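Local coordinates for protein 2-hydroxyhepta-2,4-diene-1,7-dioate isomerase (Corynebacterium glutamicum, PDB 4DBF) that binds magnesium and probably acts as an oxaloacetate decarboxylase, perhaps with isomerase activity as well, at residues D42-L47 against W67-V72; F162-D167 against I271-P276; L208-R213 against L222-N227. One frame throughout, in Å; residues are numbered along the deposited sequence.

The magnesium ion meets the protein within contact 2, where Asp167 joins Glu136 and Glu138 as a ligand. Contacts 2 and 3 adjoin, their centres about 9 Å apart: strands 270-275 and 209-216 are neighbours in one sheet, linked by a probable hydrogen bond of 2.7 Å from Glu274 N to Lys211 O, and Ile273 CD1 lies 3.6 Å from Ala212 CB. Contact 3 thus extends the sheet that packs against strand 159-170. Contact 1 belongs to the N-terminal family region, with its centre about 19 Å from that of contact 2 and about 25 Å from that of contact 3. Strand 190-197 lies between: Trp195 touches Leu47, and its backbone O accepts a hydrogen bond from Thr163 OG1.

Contact 1. Residues D42-L47 against W67-V72; sequences DDVANL and WPLKDV
In Leu69, CG is set opposite the backbone N (chi1 -168°), which sends the isobutyl group to Val44 and Leu47; in Leu47, CG instead lies opposite its carbonyl carbon (chi1 -57°), and the two leucine side chains lie alongside, their ends in the same direction. The CD2 methyl of Leu69 does most of the touching. It meets Leu47 CD1 at 3.8 Å and, from another direction, Val44 CG2 at 3.6 Å, where the valine stands roughly perpendicular to the leucine. Branched, uncharged side chains suit this small apolar patch, of which the two leucines form the buried part. Val44 CG1 rests 3.8 Å from Lys70 N, while the lysine chain leads outward to solvent, where NZ forms a salt bridge with Asp71 OD1 at 3.0 Å.

The backbones are joined as well: Leu69 N donates to Leu47 O at 3.0 Å, nearly straight at 167°. A water ties the same backbones together: it donates to Val44 O at 2.6 Å, more distantly to Leu47 O, and accepts from Lys70 N.

Trp67 pairs with Ala49 through the backbone, and residues 69-71 then wind into a single 3-10 turn. The arrangement is that of an antiparallel strand pair, 48-52 with 65-68, at the end where one strand gives way to such a turn, here in the Rv2993c-like N-terminal region.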
loop_
_atom_site.group_PDB
_atom_site.type_symbol
_atom_site.label_atom_id
_atom_site.label_comp_id
_atom_site.label_asym_id
_atom_site.label_seq_id
_atom_site.Cartn_x
_atom_site.Cartn_y
_atom_site.Cartn_z
ATOM N N ASP A 42 -17.291 -17.749 21.485
ATOM C CA ASP A 42 -16.647 -17.665 20.226
ATOM C C ASP A 42 -17.473 -18.506 19.337
ATOM O O ASP A 42 -17.169 -18.680 18.185
ATOM C CB ASP A 42 -15.294 -18.324 20.378
ATOM C CG ASP A 42 -14.419 -18.089 19.215
ATOM O OD1 ASP A 42 -13.848 -19.052 18.698
ATOM O OD2 ASP A 42 -14.312 -16.934 18.836
ATOM N N ASP A 43 -18.516 -19.072 19.912
ATOM C CA ASP A 43 -19.262 -20.088 19.223
ATOM C C ASP A 43 -20.342 -19.518 18.351
ATOM O O ASP A 43 -21.289 -18.951 18.816
ATOM C CB ASP A 43 -19.795 -21.097 20.210
ATOM C CG ASP A 43 -20.762 -22.043 19.603
ATOM O OD1 ASP A 43 -20.364 -23.071 19.050
ATOM O OD2 ASP A 43 -21.949 -21.772 19.711
ATOM N N VAL A 44 -20.162 -19.704 17.066
ATOM C CA VAL A 44 -20.986 -19.109 16.044
ATOM C C VAL A 44 -22.443 -19.492 16.102
ATOM O O VAL A 44 -23.289 -18.734 15.708
ATOM C CB VAL A 44 -20.410 -19.414 14.671
ATOM C CG1 VAL A 44 -21.502 -19.488 13.638
ATOM C CG2 VAL A 44 -19.353 -18.397 14.317
ATOM N N ALA A 45 -22.731 -20.663 16.626
ATOM C CA ALA A 45 -24.099 -21.035 16.867
ATOM C C ALA A 45 -24.758 -20.123 17.861
ATOM O O ALA A 45 -25.944 -20.013 17.879
ATOM C CB ALA A 45 -24.187 -22.463 17.336
ATOM N N ASN A 46 -23.997 -19.459 18.693
ATOM C CA ASN A 46 -24.623 -18.652 19.715
ATOM C C ASN A 46 -24.615 -17.180 19.441
ATOM O O ASN A 46 -25.123 -16.419 20.211
ATOM C CB ASN A 46 -23.954 -18.880 21.053
ATOM C CG ASN A 46 -24.173 -20.282 21.576
ATOM O OD1 ASN A 46 -23.265 -21.091 21.579
ATOM N ND2 ASN A 46 -25.391 -20.576 21.991
ATOM N N LEU A 47 -24.013 -16.782 18.348
ATOM C CA LEU A 47 -23.799 -15.376 18.084
ATOM C C LEU A 47 -24.772 -14.839 17.070
ATOM O O LEU A 47 -25.282 -15.567 16.287
ATOM C CB LEU A 47 -22.363 -15.156 17.601
ATOM C CG LEU A 47 -21.180 -15.607 18.450
ATOM C CD1 LEU A 47 -19.859 -15.200 17.851
ATOM C CD2 LEU A 47 -21.283 -15.039 19.825
ATOM N N TRP A 67 -29.154 -11.240 11.836
ATOM C CA TRP A 67 -29.090 -12.608 11.422
ATOM C C TRP A 67 -28.377 -13.390 12.452
ATOM O O TRP A 67 -27.443 -12.891 13.030
ATOM C CB TRP A 67 -28.285 -12.759 10.123
ATOM C CG TRP A 67 -28.731 -11.925 8.962
ATOM C CD1 TRP A 67 -29.504 -12.311 7.902
ATOM C CD2 TRP A 67 -28.440 -10.547 8.716
ATOM N NE1 TRP A 67 -29.698 -11.301 7.049
ATOM C CE2 TRP A 67 -29.096 -10.210 7.485
ATOM C CE3 TRP A 67 -27.727 -9.595 9.365
ATOM C CZ2 TRP A 67 -29.005 -8.972 6.944
ATOM C CZ3 TRP A 67 -27.648 -8.353 8.815
ATOM C CH2 TRP A 67 -28.281 -8.041 7.643
ATOM N N PRO A 68 -28.776 -14.631 12.679
ATOM C CA PRO A 68 -27.916 -15.576 13.367
ATOM C C PRO A 68 -26.610 -15.666 12.597
ATOM O O PRO A 68 -26.643 -15.683 11.406
ATOM C CB PRO A 68 -28.670 -16.882 13.251
ATOM C CG PRO A 68 -30.036 -16.517 12.920
ATOM C CD PRO A 68 -29.937 -15.306 12.109
ATOM N N LEU A 69 -25.498 -15.704 13.287
ATOM C CA LEU A 69 -24.203 -15.668 12.647
ATOM C C LEU A 69 -23.994 -16.809 11.673
ATOM O O LEU A 69 -23.388 -16.629 10.657
ATOM C CB LEU A 69 -23.081 -15.632 13.659
ATOM C CG LEU A 69 -21.702 -15.317 13.102
ATOM C CD1 LEU A 69 -21.723 -14.151 12.156
ATOM C CD2 LEU A 69 -20.704 -15.082 14.189
ATOM N N LYS A 70 -24.530 -17.970 12.024
ATOM C CA LYS A 70 -24.531 -19.147 11.192
ATOM C C LYS A 70 -25.197 -18.987 9.830
ATOM O O LYS A 70 -24.898 -19.718 8.952
ATOM C CB LYS A 70 -25.119 -20.351 11.952
ATOM C CG LYS A 70 -26.626 -20.384 12.002
ATOM C CD LYS A 70 -27.179 -21.746 12.359
ATOM C CE LYS A 70 -28.542 -21.618 12.994
ATOM N NZ LYS A 70 -29.583 -21.027 12.111
ATOM N N ASP A 71 -26.078 -18.017 9.668
ATOM C CA ASP A 71 -26.780 -17.789 8.406
ATOM C C ASP A 71 -26.133 -16.736 7.492
ATOM O O ASP A 71 -26.657 -16.410 6.467
ATOM C CB ASP A 71 -28.213 -17.323 8.635
ATOM C CG ASP A 71 -29.062 -18.283 9.454
ATOM O OD1 ASP A 71 -28.681 -19.374 9.772
ATOM O OD2 ASP A 71 -30.164 -17.881 9.790
ATOM N N VAL A 72 -25.031 -16.161 7.913
ATOM C CA VAL A 72 -24.299 -15.233 7.087
ATOM C C VAL A 72 -22.832 -15.651 7.049
ATOM O O VAL A 72 -22.488 -16.628 7.622
ATOM C CB VAL A 72 -24.419 -13.821 7.594
ATOM C CG1 VAL A 72 -25.846 -13.347 7.536
ATOM C CG2 VAL A 72 -23.848 -13.715 8.972
HETATM O O HOH W 1 -25.708 -18.408 14.746
#

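Contact 2. Residues F162-D167 against I271-P276; sequences FTIIND and IEIEIP. With MG (magnesium ion), chain C.
Strand 162-166, through Ile164 and Asn166, faces strand 271-275 at 8.1 Å between axes, the two running roughly antiparallel at 151°, a separation at which side chains rather than backbones meet. Ile164 CG2 presses on Ile273 CG2 at 3.5 Å, tighter than usual for two methyl groups, and the two side chains pass one another head to tail. On its other branch, Ile164 CG1 lies 4.0 Å from Ile275 CD1. Beta-branched residues suit such a place, since they favour extended backbone and fill the layer between sheets with short, stiff hydrocarbon. This is face-to-face packing of two beta-sheets, as in the sandwich-like core of the FAH fold, with Phe135 and Ala212 touching the same layer. Asn166, with CG opposite the backbone N (chi1 -172°), reaches into that layer as well: ND2 comes 3.5 Å from Ile271 CG2, while OD1 accepts a hydrogen bond from Glu136 N, so the amide couples the packing to a metal-binding strand. The next residue carries the metal. Asp167 OD2 binds the magnesium ion at 2.2 Å, Glu136 and Glu138 are its other protein ligands, and three waters add to the shell; Asp167 OD1 forms a salt bridge with Lys112.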
loop_
_atom_site.group_PDB
_atom_site.type_symbol
_atom_site.label_atom_id
_atom_site.label_comp_id
_atom_site.label_asym_id
_atom_site.label_seq_id
_atom_site.Cartn_x
_atom_site.Cartn_y
_atom_site.Cartn_z
ATOM N N PHE A 162 -8.828 -4.696 17.998
ATOM C CA PHE A 162 -7.799 -5.675 17.677
ATOM C C PHE A 162 -8.455 -6.718 16.796
ATOM O O PHE A 162 -9.624 -6.990 16.970
ATOM C CB PHE A 162 -7.251 -6.393 18.949
ATOM C CG PHE A 162 -6.290 -5.540 19.745
ATOM C CD1 PHE A 162 -5.449 -4.630 19.117
ATOM C CD2 PHE A 162 -6.225 -5.645 21.136
ATOM C CE1 PHE A 162 -4.576 -3.795 19.876
ATOM C CE2 PHE A 162 -5.318 -4.848 21.880
ATOM C CZ PHE A 162 -4.515 -3.918 21.234
ATOM N N THR A 163 -7.687 -7.310 15.873
ATOM C CA THR A 163 -8.155 -8.479 15.145
ATOM C C THR A 163 -6.990 -9.423 14.918
ATOM O O THR A 163 -5.932 -9.206 15.464
ATOM C CB THR A 163 -8.926 -8.038 13.820
ATOM O OG1 THR A 163 -9.558 -9.187 13.251
ATOM C CG2 THR A 163 -7.979 -7.402 12.832
ATOM N N ILE A 164 -7.168 -10.484 14.153
ATOM C CA ILE A 164 -6.067 -11.384 13.895
ATOM C C ILE A 164 -5.677 -11.187 12.438
ATOM O O ILE A 164 -6.561 -10.951 11.562
ATOM C CB ILE A 164 -6.491 -12.866 14.110
ATOM C CG1 ILE A 164 -7.151 -13.072 15.500
ATOM C CG2 ILE A 164 -5.240 -13.772 13.900
ATOM C CD1 ILE A 164 -7.750 -14.503 15.672
ATOM N N ILE A 165 -4.383 -11.272 12.157
ATOM C CA ILE A 165 -3.902 -11.349 10.756
ATOM C C ILE A 165 -2.997 -12.578 10.581
ATOM O O ILE A 165 -2.272 -12.953 11.486
ATOM C CB ILE A 165 -3.213 -10.026 10.301
ATOM C CG1 ILE A 165 -2.800 -10.142 8.812
ATOM C CG2 ILE A 165 -1.933 -9.652 11.197
ATOM C CD1 ILE A 165 -2.330 -8.857 8.189
ATOM N N ASN A 166 -3.080 -13.228 9.419
ATOM C CA ASN A 166 -2.154 -14.308 9.070
ATOM C C ASN A 166 -1.215 -13.664 8.027
ATOM O O ASN A 166 -1.644 -13.387 6.883
ATOM C CB ASN A 166 -2.955 -15.530 8.514
ATOM C CG ASN A 166 -2.080 -16.721 8.313
ATOM O OD1 ASN A 166 -0.842 -16.574 8.260
ATOM N ND2 ASN A 166 -2.682 -17.910 8.179
ATOM N N ASP A 167 0.030 -13.353 8.407
ATOM C CA ASP A 167 0.952 -12.652 7.488
ATOM C C ASP A 167 1.648 -13.768 6.667
ATOM O O ASP A 167 2.775 -14.194 6.986
ATOM C CB ASP A 167 1.947 -11.812 8.320
ATOM C CG ASP A 167 2.989 -11.107 7.489
ATOM O OD1 ASP A 167 2.862 -10.969 6.256
ATOM O OD2 ASP A 167 3.998 -10.661 8.071
ATOM N N ILE A 271 -5.117 -23.827 7.891
ATOM C CA ILE A 271 -4.390 -23.100 8.927
ATOM C C ILE A 271 -5.336 -22.269 9.815
ATOM O O ILE A 271 -6.186 -21.556 9.316
ATOM C CB ILE A 271 -3.224 -22.199 8.288
ATOM C CG1 ILE A 271 -2.442 -21.436 9.366
ATOM C CG2 ILE A 271 -3.718 -21.157 7.264
ATOM C CD1 ILE A 271 -1.629 -22.292 10.339
ATOM N N GLU A 272 -5.195 -22.377 11.125
ATOM C CA GLU A 272 -6.083 -21.654 12.004
ATOM C C GLU A 272 -5.262 -20.925 13.053
ATOM O O GLU A 272 -4.564 -21.565 13.872
ATOM C CB GLU A 272 -7.044 -22.622 12.683
ATOM C CG GLU A 272 -8.109 -21.996 13.567
ATOM C CD GLU A 272 -9.006 -23.084 14.153
ATOM O OE1 GLU A 272 -8.541 -23.839 15.022
ATOM O OE2 GLU A 272 -10.161 -23.185 13.733
ATOM N N ILE A 273 -5.392 -19.597 13.083
ATOM C CA ILE A 273 -4.700 -18.857 14.110
ATOM C C ILE A 273 -5.689 -18.650 15.253
ATOM O O ILE A 273 -6.858 -18.291 15.002
ATOM C CB ILE A 273 -4.237 -17.434 13.594
ATOM C CG1 ILE A 273 -3.463 -17.502 12.235
ATOM C CG2 ILE A 273 -3.465 -16.657 14.687
ATOM C CD1 ILE A 273 -2.239 -18.340 12.257
ATOM N N GLU A 274 -5.229 -18.758 16.492
ATOM C CA GLU A 274 -6.120 -18.468 17.608
ATOM C C GLU A 274 -5.525 -17.421 18.529
ATOM O O GLU A 274 -4.404 -17.564 18.945
ATOM C CB GLU A 274 -6.446 -19.738 18.416
ATOM C CG GLU A 274 -7.127 -19.465 19.718
ATOM C CD GLU A 274 -7.398 -20.740 20.507
ATOM O OE1 GLU A 274 -6.426 -21.429 20.947
ATOM O OE2 GLU A 274 -8.598 -21.005 20.725
ATOM N N ILE A 275 -6.286 -16.372 18.852
ATOM C CA ILE A 275 -5.872 -15.415 19.861
ATOM C C ILE A 275 -7.015 -15.311 20.902
ATOM O O ILE A 275 -8.071 -14.819 20.577
ATOM C CB ILE A 275 -5.485 -14.023 19.275
ATOM C CG1 ILE A 275 -4.302 -14.103 18.277
ATOM C CG2 ILE A 275 -5.154 -13.069 20.428
ATOM C CD1 ILE A 275 -3.834 -12.765 17.783
ATOM N N PRO A 276 -6.821 -15.829 22.144
ATOM C CA PRO A 276 -7.912 -15.800 23.156
ATOM C C PRO A 276 -8.372 -14.374 23.412
ATOM O O PRO A 276 -7.544 -13.440 23.450
ATOM C CB PRO A 276 -7.255 -16.428 24.414
ATOM C CG PRO A 276 -5.722 -16.420 24.131
ATOM C CD PRO A 276 -5.648 -16.589 22.626
HETATM MG MG MG C . 5.043 -10.915 9.996
HETATM O O HOH W 2 6.867 -10.314 9.243
HETATM O O HOH W 3 4.675 -8.849 10.509
HETATM O O HOH W 4 6.043 -11.479 11.686
#

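Contact 3. Residues L208-R213 against L222-N227; sequences LPIKAR and LKQDSN
The carboxamide of Asn227 lies flat over the Leu208-Pro209 peptide, the two planes nearly parallel: on that face CG sits 3.2 Å from Leu208 O, and ND2 is 3.4 Å from Pro209 N. Together the segments form the beta hairpin of strands 209-216 and 219-227, antiparallel, with a classic bulge at which Lys223 and Gln224 both face Ala212. At the ends of the Asn227 amide, OD1 takes a weak, bent bond from Leu208 N (127°) and a further one from Asn229 N, while ND2 donates to Asn207 OD1; a short amide suits a spot with so many partners. A second flat group, the Asp225 carboxylate, lies alongside the extended Lys211 chain; OD1 touches CE at 3.4 Å, but NZ stays beyond salt-bridge range.

Ile210 is doubly bound to Ser226, its N donating to Ser226 O at 2.8 Å and its O accepting from Ser226 N at 3.0 Å. Ile210, Ala212, Gln224 and Ser226 fill the buried face, where Phe135, Ile271 and Ile273 pack on Ala212, whose small methyl fits so close a layer. Lys211, Arg213, Leu222 and Asp225 occupy the opposite, more exposed face, and Arg213 NH1 forms a salt bridge with Glu274 OE1 of the neighbouring strand. At the bulge, Ala212 O accepts an almost straight bond (172°) from Lys223 N at 2.9 Å and a weak one from Gln224 N at 3.4 Å.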
loop_
_atom_site.group_PDB
_atom_site.type_symbol
_atom_site.label_atom_id
_atom_site.label_comp_id
_atom_site.label_asym_id
_atom_site.label_seq_id
_atom_site.Cartn_x
_atom_site.Cartn_y
_atom_site.Cartn_z
ATOM N N LEU A 208 -0.455 -12.459 26.117
ATOM C CA LEU A 208 -1.372 -12.903 25.084
ATOM C C LEU A 208 -0.768 -14.063 24.276
ATOM O O LEU A 208 0.125 -13.822 23.471
ATOM C CB LEU A 208 -1.631 -11.752 24.113
ATOM C CG LEU A 208 -2.856 -11.950 23.226
ATOM C CD1 LEU A 208 -4.118 -12.165 24.094
ATOM C CD2 LEU A 208 -2.984 -10.711 22.311
ATOM N N PRO A 209 -1.228 -15.309 24.508
ATOM C CA PRO A 209 -0.781 -16.466 23.759
ATOM C C PRO A 209 -1.285 -16.316 22.307
ATOM O O PRO A 209 -2.387 -15.865 22.101
ATOM C CB PRO A 209 -1.496 -17.639 24.443
ATOM C CG PRO A 209 -2.084 -17.081 25.730
ATOM C CD PRO A 209 -2.294 -15.654 25.489
ATOM N N ILE A 210 -0.468 -16.597 21.305
ATOM C CA ILE A 210 -0.955 -16.553 19.931
ATOM C C ILE A 210 -0.583 -17.894 19.325
ATOM O O ILE A 210 0.601 -18.202 19.230
ATOM C CB ILE A 210 -0.306 -15.413 19.159
ATOM C CG1 ILE A 210 -0.748 -14.053 19.712
ATOM C CG2 ILE A 210 -0.640 -15.533 17.639
ATOM C CD1 ILE A 210 0.093 -12.903 19.176
ATOM N N LYS A 211 -1.578 -18.715 18.990
ATOM C CA LYS A 211 -1.314 -20.082 18.614
ATOM C C LYS A 211 -1.778 -20.304 17.196
ATOM O O LYS A 211 -2.719 -19.610 16.753
ATOM C CB LYS A 211 -2.015 -21.040 19.571
ATOM C CG LYS A 211 -1.343 -21.013 20.977
ATOM C CD LYS A 211 -2.119 -21.837 22.038
ATOM C CE LYS A 211 -1.236 -21.996 23.305
ATOM N NZ LYS A 211 -1.802 -23.045 24.140
ATOM N N ALA A 212 -1.126 -21.229 16.480
ATOM C CA ALA A 212 -1.554 -21.604 15.147
ATOM C C ALA A 212 -1.495 -23.121 14.987
ATOM O O ALA A 212 -0.507 -23.763 15.374
ATOM C CB ALA A 212 -0.683 -20.938 14.112
ATOM N N ARG A 213 -2.563 -23.671 14.446
ATOM C CA ARG A 213 -2.671 -25.095 14.208
ATOM C C ARG A 213 -2.780 -25.333 12.714
ATOM O O ARG A 213 -3.707 -24.782 12.058
ATOM C CB ARG A 213 -3.899 -25.638 14.940
ATOM C CG ARG A 213 -3.725 -25.532 16.472
ATOM C CD ARG A 213 -4.975 -25.884 17.244
ATOM N NE ARG A 213 -4.666 -25.851 18.671
ATOM C CZ ARG A 213 -4.768 -24.781 19.452
ATOM N NH1 ARG A 213 -5.202 -23.600 18.974
ATOM N NH2 ARG A 213 -4.435 -24.895 20.724
ATOM N N LEU A 222 0.248 -28.122 16.439
ATOM C CA LEU A 222 0.555 -26.768 16.912
ATOM C C LEU A 222 1.879 -26.377 16.329
ATOM O O LEU A 222 2.905 -26.974 16.639
ATOM C CB LEU A 222 0.641 -26.746 18.462
ATOM C CG LEU A 222 0.929 -25.454 19.257
ATOM C CD1 LEU A 222 -0.095 -24.333 18.935
ATOM C CD2 LEU A 222 0.906 -25.701 20.778
ATOM N N LYS A 223 1.882 -25.373 15.469
ATOM C CA LYS A 223 3.069 -25.044 14.693
ATOM C C LYS A 223 3.490 -23.599 14.918
ATOM O O LYS A 223 4.493 -23.131 14.380
ATOM C CB LYS A 223 2.807 -25.358 13.214
ATOM C CG LYS A 223 2.763 -26.870 12.897
ATOM C CD LYS A 223 4.149 -27.512 13.049
ATOM C CE LYS A 223 4.176 -28.948 12.533
ATOM N NZ LYS A 223 5.570 -29.390 12.244
ATOM N N GLN A 224 2.766 -22.940 15.805
ATOM C CA GLN A 224 3.138 -21.664 16.392
ATOM C C GLN A 224 2.552 -21.494 17.785
ATOM O O GLN A 224 1.414 -21.731 17.999
ATOM C CB GLN A 224 2.761 -20.454 15.523
ATOM C CG GLN A 224 3.202 -19.116 16.091
ATOM C CD GLN A 224 2.577 -17.906 15.407
ATOM O OE1 GLN A 224 2.410 -16.877 16.001
ATOM N NE2 GLN A 224 2.265 -18.039 14.163
ATOM N N ASP A 225 3.376 -21.044 18.703
ATOM C CA ASP A 225 3.017 -20.955 20.081
ATOM C C ASP A 225 3.822 -19.820 20.681
ATOM O O ASP A 225 4.826 -20.038 21.312
ATOM C CB ASP A 225 3.388 -22.266 20.740
ATOM C CG ASP A 225 2.801 -22.442 22.106
ATOM O OD1 ASP A 225 2.033 -21.624 22.574
ATOM O OD2 ASP A 225 3.126 -23.451 22.719
ATOM N N SER A 226 3.361 -18.611 20.445
ATOM C CA SER A 226 4.058 -17.408 20.802
ATOM C C SER A 226 3.247 -16.575 21.795
ATOM O O SER A 226 2.179 -16.943 22.170
ATOM C CB SER A 226 4.357 -16.604 19.538
ATOM O OG SER A 226 3.195 -16.236 18.869
ATOM N N ASN A 227 3.790 -15.461 22.224
ATOM C CA ASN A 227 3.084 -14.607 23.148
ATOM C C ASN A 227 3.404 -13.172 22.867
ATOM O O ASN A 227 4.509 -12.873 22.574
ATOM C CB ASN A 227 3.439 -14.984 24.562
ATOM C CG ASN A 227 2.536 -14.363 25.571
ATOM O OD1 ASN A 227 2.585 -13.194 25.798
ATOM N ND2 ASN A 227 1.740 -15.166 26.206
#